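Local coordinates for protein bacterioferritin (PDB 3UOI) that probably stores iron, oxidising Fe(2+) with dioxygen at a ferroxidase centre and laying down the Fe(3+) mineral inside a haem-binding shell of 24 subunits, at residues D6-S19 with V99-K113. Residues are numbered along the deposited sequence; the frame is centred on the assembly and turned at random.
Sequences DPDVLRLLNEQLTS and VLNRLKPGIVMCREK
Arg-102 reaches across to helix 7-36 and lodges as a knob among Leu-12, Glu-15, Gln-16 and Ser-19. Its chain leaves the backbone extended and bends at chi3 (58°), which turns the guanidinium side-on to Gln-16. Arg-102 NE and Arg-102 NH2 both donate to the single oxygen Gln-16 OE1, at 2.8 and 2.7 Å, and that oxygen lies close to the guanidinium plane. NH2 itself stands well above the Gln-16 carbonyl plane, whereas NE is tilted only 18° from it. On the amide's other branch, Gln-16 NE2 hydrogen-bonds Glu-20 OE1, a predicted ligand of the first ferroxidase iron, so Arg-102 probably helps fix the amide in a second shell around that site. Segments 7-19 and 99-112 belong to two helices of the ferritin-like four-helix bundle and run roughly antiparallel, at 151°, their axes 9.9 Å apart at closest. One turn back from Gln-16, Leu-12 forms the reciprocal knob among Arg-102, Gly-106, Met-109 and Cys-110. Leu-12 CD1 lies 4.1 Å from Gly-106 CA, while Leu-12 CD2 meets Cys-110 SG at 3.5 Å and also touches the methyl of Met-109. Near the helix ends, Lys-113 NZ bridges to Asp-8 OD2 at 3.1 Å, approaching from the anti side.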
loop_
_atom_site.group_PDB
_atom_site.type_symbol
_atom_site.label_atom_id
_atom_site.label_comp_id
_atom_site.label_asym_id
_atom_site.label_seq_id
_atom_site.Cartn_x
_atom_site.Cartn_y
_atom_site.Cartn_z
ATOM N N ASP A 6 41.954 -25.842 33.104
ATOM C CA ASP A 6 42.986 -26.856 33.270
ATOM C C ASP A 6 44.069 -26.569 32.276
ATOM O O ASP A 6 43.811 -26.349 31.138
ATOM C CB ASP A 6 42.418 -28.248 33.063
ATOM C CG ASP A 6 43.487 -29.351 32.866
ATOM O OD1 ASP A 6 43.654 -30.238 33.714
ATOM O OD2 ASP A 6 44.083 -29.403 31.798
ATOM N N PRO A 7 45.300 -26.591 32.726
ATOM C CA PRO A 7 46.447 -26.204 31.925
ATOM C C PRO A 7 46.704 -27.028 30.687
ATOM O O PRO A 7 47.172 -26.438 29.783
ATOM C CB PRO A 7 47.591 -26.311 32.911
ATOM C CG PRO A 7 47.000 -26.085 34.156
ATOM C CD PRO A 7 45.687 -26.783 34.112
ATOM N N ASP A 8 46.466 -28.332 30.675
ATOM C CA ASP A 8 46.579 -29.152 29.475
ATOM C C ASP A 8 45.520 -28.706 28.453
ATOM O O ASP A 8 45.771 -28.711 27.300
ATOM C CB ASP A 8 46.396 -30.654 29.726
ATOM C CG ASP A 8 47.286 -31.210 30.788
ATOM O OD1 ASP A 8 48.239 -30.592 31.155
ATOM O OD2 ASP A 8 47.017 -32.310 31.240
ATOM N N VAL A 9 44.329 -28.356 28.939
ATOM C CA VAL A 9 43.294 -27.891 28.065
ATOM C C VAL A 9 43.679 -26.592 27.396
ATOM O O VAL A 9 43.432 -26.416 26.257
ATOM C CB VAL A 9 41.919 -27.724 28.710
ATOM C CG1 VAL A 9 40.938 -27.214 27.689
ATOM C CG2 VAL A 9 41.425 -28.990 29.279
ATOM N N LEU A 10 44.248 -25.682 28.157
ATOM C CA LEU A 10 44.662 -24.413 27.630
ATOM C C LEU A 10 45.756 -24.547 26.581
ATOM O O LEU A 10 45.683 -23.955 25.568
ATOM C CB LEU A 10 45.048 -23.472 28.748
ATOM C CG LEU A 10 43.903 -22.801 29.511
ATOM C CD1 LEU A 10 44.411 -21.995 30.658
ATOM C CD2 LEU A 10 43.012 -21.943 28.606
ATOM N N ARG A 11 46.723 -25.389 26.791
ATOM C CA ARG A 11 47.707 -25.595 25.763
ATOM C C ARG A 11 47.013 -26.100 24.508
ATOM O O ARG A 11 47.379 -25.767 23.429
ATOM C CB ARG A 11 48.727 -26.644 26.193
ATOM C CG ARG A 11 50.053 -26.527 25.531
ATOM C CD ARG A 11 51.168 -27.081 26.369
ATOM N NE ARG A 11 50.849 -28.429 26.734
ATOM C CZ ARG A 11 50.429 -28.822 27.920
ATOM N NH1 ARG A 11 50.306 -27.977 28.931
ATOM N NH2 ARG A 11 50.130 -30.090 28.085
ATOM N N LEU A 12 46.045 -26.958 24.698
ATOM C CA LEU A 12 45.372 -27.590 23.590
ATOM C C LEU A 12 44.638 -26.541 22.767
ATOM O O LEU A 12 44.670 -26.555 21.576
ATOM C CB LEU A 12 44.440 -28.664 24.108
ATOM C CG LEU A 12 43.374 -29.153 23.167
ATOM C CD1 LEU A 12 43.974 -29.974 22.161
ATOM C CD2 LEU A 12 42.415 -29.893 23.911
ATOM N N LEU A 13 43.989 -25.651 23.482
ATOM C CA LEU A 13 43.236 -24.586 22.930
ATOM C C LEU A 13 44.129 -23.656 22.175
ATOM O O LEU A 13 43.846 -23.334 21.071
ATOM C CB LEU A 13 42.446 -23.866 24.034
ATOM C CG LEU A 13 41.175 -24.561 24.557
ATOM C CD1 LEU A 13 40.461 -23.877 25.693
ATOM C CD2 LEU A 13 40.233 -24.838 23.454
ATOM N N ASN A 14 45.239 -23.279 22.768
ATOM C CA ASN A 14 46.190 -22.390 22.130
ATOM C C ASN A 14 46.829 -23.002 20.899
ATOM O O ASN A 14 47.150 -22.339 19.990
ATOM C CB ASN A 14 47.219 -21.824 23.078
ATOM C CG ASN A 14 46.814 -20.535 23.639
ATOM O OD1 ASN A 14 46.601 -19.598 22.926
ATOM N ND2 ASN A 14 46.725 -20.465 24.924
ATOM N N GLU A 15 47.002 -24.299 20.959
ATOM C CA GLU A 15 47.530 -25.032 19.860
ATOM C C GLU A 15 46.581 -24.945 18.685
ATOM O O GLU A 15 46.983 -24.777 17.598
ATOM C CB GLU A 15 47.685 -26.492 20.241
ATOM C CG GLU A 15 49.032 -26.886 20.668
ATOM C CD GLU A 15 49.126 -28.355 20.888
ATOM O OE1 GLU A 15 49.289 -28.747 22.031
ATOM O OE2 GLU A 15 49.026 -29.102 19.910
ATOM N N GLN A 16 45.302 -25.130 18.969
ATOM C CA GLN A 16 44.253 -25.108 17.974
ATOM C C GLN A 16 44.086 -23.720 17.442
ATOM O O GLN A 16 43.853 -23.538 16.286
ATOM C CB GLN A 16 42.979 -25.758 18.450
ATOM C CG GLN A 16 41.889 -25.852 17.441
ATOM C CD GLN A 16 42.218 -26.686 16.223
ATOM O OE1 GLN A 16 43.032 -27.574 16.249
ATOM N NE2 GLN A 16 41.591 -26.353 15.145
ATOM N N LEU A 17 44.221 -22.750 18.319
ATOM C CA LEU A 17 44.118 -21.378 17.929
ATOM C C LEU A 17 45.212 -21.059 16.926
ATOM O O LEU A 17 44.954 -20.481 15.933
ATOM C CB LEU A 17 44.246 -20.469 19.142
ATOM C CG LEU A 17 44.435 -18.987 18.841
ATOM C CD1 LEU A 17 43.368 -18.475 17.896
ATOM C CD2 LEU A 17 44.450 -18.164 20.052
ATOM N N THR A 18 46.427 -21.487 17.201
ATOM C CA THR A 18 47.553 -21.246 16.327
ATOM C C THR A 18 47.225 -21.886 14.935
ATOM O O THR A 18 47.427 -21.312 13.894
ATOM C CB THR A 18 48.885 -21.770 16.944
ATOM O OG1 THR A 18 49.397 -20.849 17.894
ATOM C CG2 THR A 18 49.936 -22.050 15.912
ATOM N N SER A 19 46.652 -23.066 14.984
ATOM C CA SER A 19 46.262 -23.754 13.796
ATOM C C SER A 19 45.240 -22.926 12.966
ATOM O O SER A 19 45.374 -22.818 11.791
ATOM C CB SER A 19 45.638 -25.088 14.190
ATOM O OG SER A 19 45.375 -25.871 13.104
ATOM N N VAL A 99 44.495 -30.867 12.018
ATOM C CA VAL A 99 43.514 -30.577 13.063
ATOM C C VAL A 99 42.829 -31.841 13.609
ATOM O O VAL A 99 42.668 -31.997 14.776
ATOM C CB VAL A 99 42.450 -29.551 12.606
ATOM C CG1 VAL A 99 41.265 -29.579 13.514
ATOM C CG2 VAL A 99 43.021 -28.224 12.632
ATOM N N LEU A 100 42.453 -32.736 12.726
ATOM C CA LEU A 100 41.810 -33.921 13.178
ATOM C C LEU A 100 42.771 -34.712 14.056
ATOM O O LEU A 100 42.422 -35.127 15.092
ATOM C CB LEU A 100 41.299 -34.720 12.019
ATOM C CG LEU A 100 40.175 -34.131 11.192
ATOM C CD1 LEU A 100 39.819 -35.122 10.142
ATOM C CD2 LEU A 100 39.003 -33.823 12.017
ATOM N N ASN A 101 44.015 -34.814 13.655
ATOM C CA ASN A 101 44.985 -35.528 14.414
ATOM C C ASN A 101 45.147 -34.939 15.824
ATOM O O ASN A 101 45.257 -35.665 16.746
ATOM C CB ASN A 101 46.299 -35.555 13.664
ATOM C CG ASN A 101 46.258 -36.424 12.380
ATOM O OD1 ASN A 101 47.233 -36.472 11.667
ATOM N ND2 ASN A 101 45.161 -37.080 12.103
ATOM N N ARG A 102 45.192 -33.634 15.963
ATOM C CA ARG A 102 45.213 -32.999 17.259
ATOM C C ARG A 102 43.917 -33.032 18.094
ATOM O O ARG A 102 43.961 -33.237 19.237
ATOM C CB ARG A 102 45.794 -31.562 17.169
ATOM C CG ARG A 102 45.510 -30.716 18.371
ATOM C CD ARG A 102 46.006 -29.294 18.250
ATOM N NE ARG A 102 45.442 -28.618 17.116
ATOM C CZ ARG A 102 45.996 -28.572 15.923
ATOM N NH1 ARG A 102 47.154 -29.134 15.696
ATOM N NH2 ARG A 102 45.401 -27.970 14.965
ATOM N N LEU A 103 42.793 -32.757 17.484
ATOM C CA LEU A 103 41.481 -32.772 18.102
ATOM C C LEU A 103 40.875 -34.123 18.554
ATOM O O LEU A 103 40.121 -34.157 19.483
ATOM C CB LEU A 103 40.486 -31.961 17.304
ATOM C CG LEU A 103 40.937 -30.524 17.149
ATOM C CD1 LEU A 103 39.847 -29.692 16.724
ATOM C CD2 LEU A 103 41.532 -30.022 18.393
ATOM N N LYS A 104 41.168 -35.200 17.830
ATOM C CA LYS A 104 40.527 -36.438 18.186
ATOM C C LYS A 104 40.947 -36.854 19.590
ATOM O O LYS A 104 40.149 -37.023 20.428
ATOM C CB LYS A 104 40.856 -37.519 17.219
ATOM C CG LYS A 104 40.151 -37.518 15.897
ATOM C CD LYS A 104 41.004 -38.310 14.986
ATOM C CE LYS A 104 40.290 -38.879 13.831
ATOM N NZ LYS A 104 40.858 -40.200 13.515
ATOM N N PRO A 105 42.231 -36.923 19.848
ATOM C CA PRO A 105 42.739 -37.175 21.195
ATOM C C PRO A 105 42.399 -36.059 22.188
ATOM O O PRO A 105 42.019 -36.300 23.273
ATOM C CB PRO A 105 44.228 -37.299 20.961
ATOM C CG PRO A 105 44.430 -36.914 19.586
ATOM C CD PRO A 105 43.272 -37.130 18.856
ATOM N N GLY A 106 42.478 -34.832 21.744
ATOM C CA GLY A 106 42.219 -33.669 22.579
ATOM C C GLY A 106 40.856 -33.531 23.232
ATOM O O GLY A 106 40.758 -33.119 24.356
ATOM N N ILE A 107 39.817 -33.871 22.507
ATOM C CA ILE A 107 38.475 -33.886 23.047
ATOM C C ILE A 107 38.360 -34.937 24.194
ATOM O O ILE A 107 37.811 -34.696 25.229
ATOM C CB ILE A 107 37.445 -34.186 21.925
ATOM C CG1 ILE A 107 37.421 -33.068 20.862
ATOM C CG2 ILE A 107 36.148 -34.438 22.477
ATOM C CD1 ILE A 107 36.969 -33.467 19.505
ATOM N N VAL A 108 38.921 -36.096 23.973
ATOM C CA VAL A 108 38.872 -37.075 25.014
ATOM C C VAL A 108 39.590 -36.528 26.221
ATOM O O VAL A 108 39.105 -36.626 27.302
ATOM C CB VAL A 108 39.458 -38.383 24.607
ATOM C CG1 VAL A 108 39.614 -39.252 25.808
ATOM C CG2 VAL A 108 38.577 -39.020 23.648
ATOM N N MET A 109 40.728 -35.896 26.008
ATOM C CA MET A 109 41.422 -35.356 27.157
ATOM C C MET A 109 40.581 -34.307 27.881
ATOM O O MET A 109 40.451 -34.355 29.057
ATOM C CB MET A 109 42.755 -34.791 26.794
ATOM C CG MET A 109 43.451 -34.180 27.950
ATOM S SD MET A 109 43.109 -32.474 28.257
ATOM C CE MET A 109 43.850 -31.774 26.860
ATOM N N CYS A 110 39.951 -33.414 27.136
ATOM C CA CYS A 110 39.127 -32.397 27.719
ATOM C C CYS A 110 38.034 -32.981 28.564
ATOM O O CYS A 110 37.801 -32.483 29.605
ATOM C CB CYS A 110 38.490 -31.532 26.655
ATOM S SG CYS A 110 39.570 -30.436 25.927
ATOM N N ARG A 111 37.386 -34.033 28.090
ATOM C CA ARG A 111 36.334 -34.696 28.852
ATOM C C ARG A 111 36.858 -35.418 30.119
ATOM O O ARG A 111 36.261 -35.424 31.137
ATOM C CB ARG A 111 35.440 -35.537 27.975
ATOM C CG ARG A 111 34.652 -34.730 27.020
ATOM C CD ARG A 111 33.764 -35.551 26.138
ATOM N NE ARG A 111 32.835 -34.719 25.413
ATOM C CZ ARG A 111 31.663 -34.334 25.875
ATOM N NH1 ARG A 111 31.244 -34.737 27.036
ATOM N NH2 ARG A 111 30.908 -33.561 25.166
ATOM N N GLU A 112 38.022 -36.007 30.005
ATOM C CA GLU A 112 38.679 -36.602 31.170
ATOM C C GLU A 112 38.983 -35.509 32.225
ATOM O O GLU A 112 39.039 -35.780 33.386
ATOM C CB GLU A 112 39.917 -37.397 30.767
ATOM C CG GLU A 112 39.585 -38.557 29.828
ATOM C CD GLU A 112 40.785 -39.341 29.283
ATOM O OE1 GLU A 112 41.908 -38.818 29.148
ATOM O OE2 GLU A 112 40.562 -40.490 28.928
ATOM N N LYS A 113 39.198 -34.290 31.772
ATOM C CA LYS A 113 39.475 -33.174 32.674
ATOM C C LYS A 113 38.259 -32.480 33.192
ATOM O O LYS A 113 38.394 -31.473 33.767
ATOM C CB LYS A 113 40.318 -32.126 32.012
ATOM C CG LYS A 113 41.395 -32.655 31.233
ATOM C CD LYS A 113 42.213 -33.533 32.044
ATOM C CE LYS A 113 43.531 -33.778 31.400
ATOM N NZ LYS A 113 44.560 -33.887 32.367
#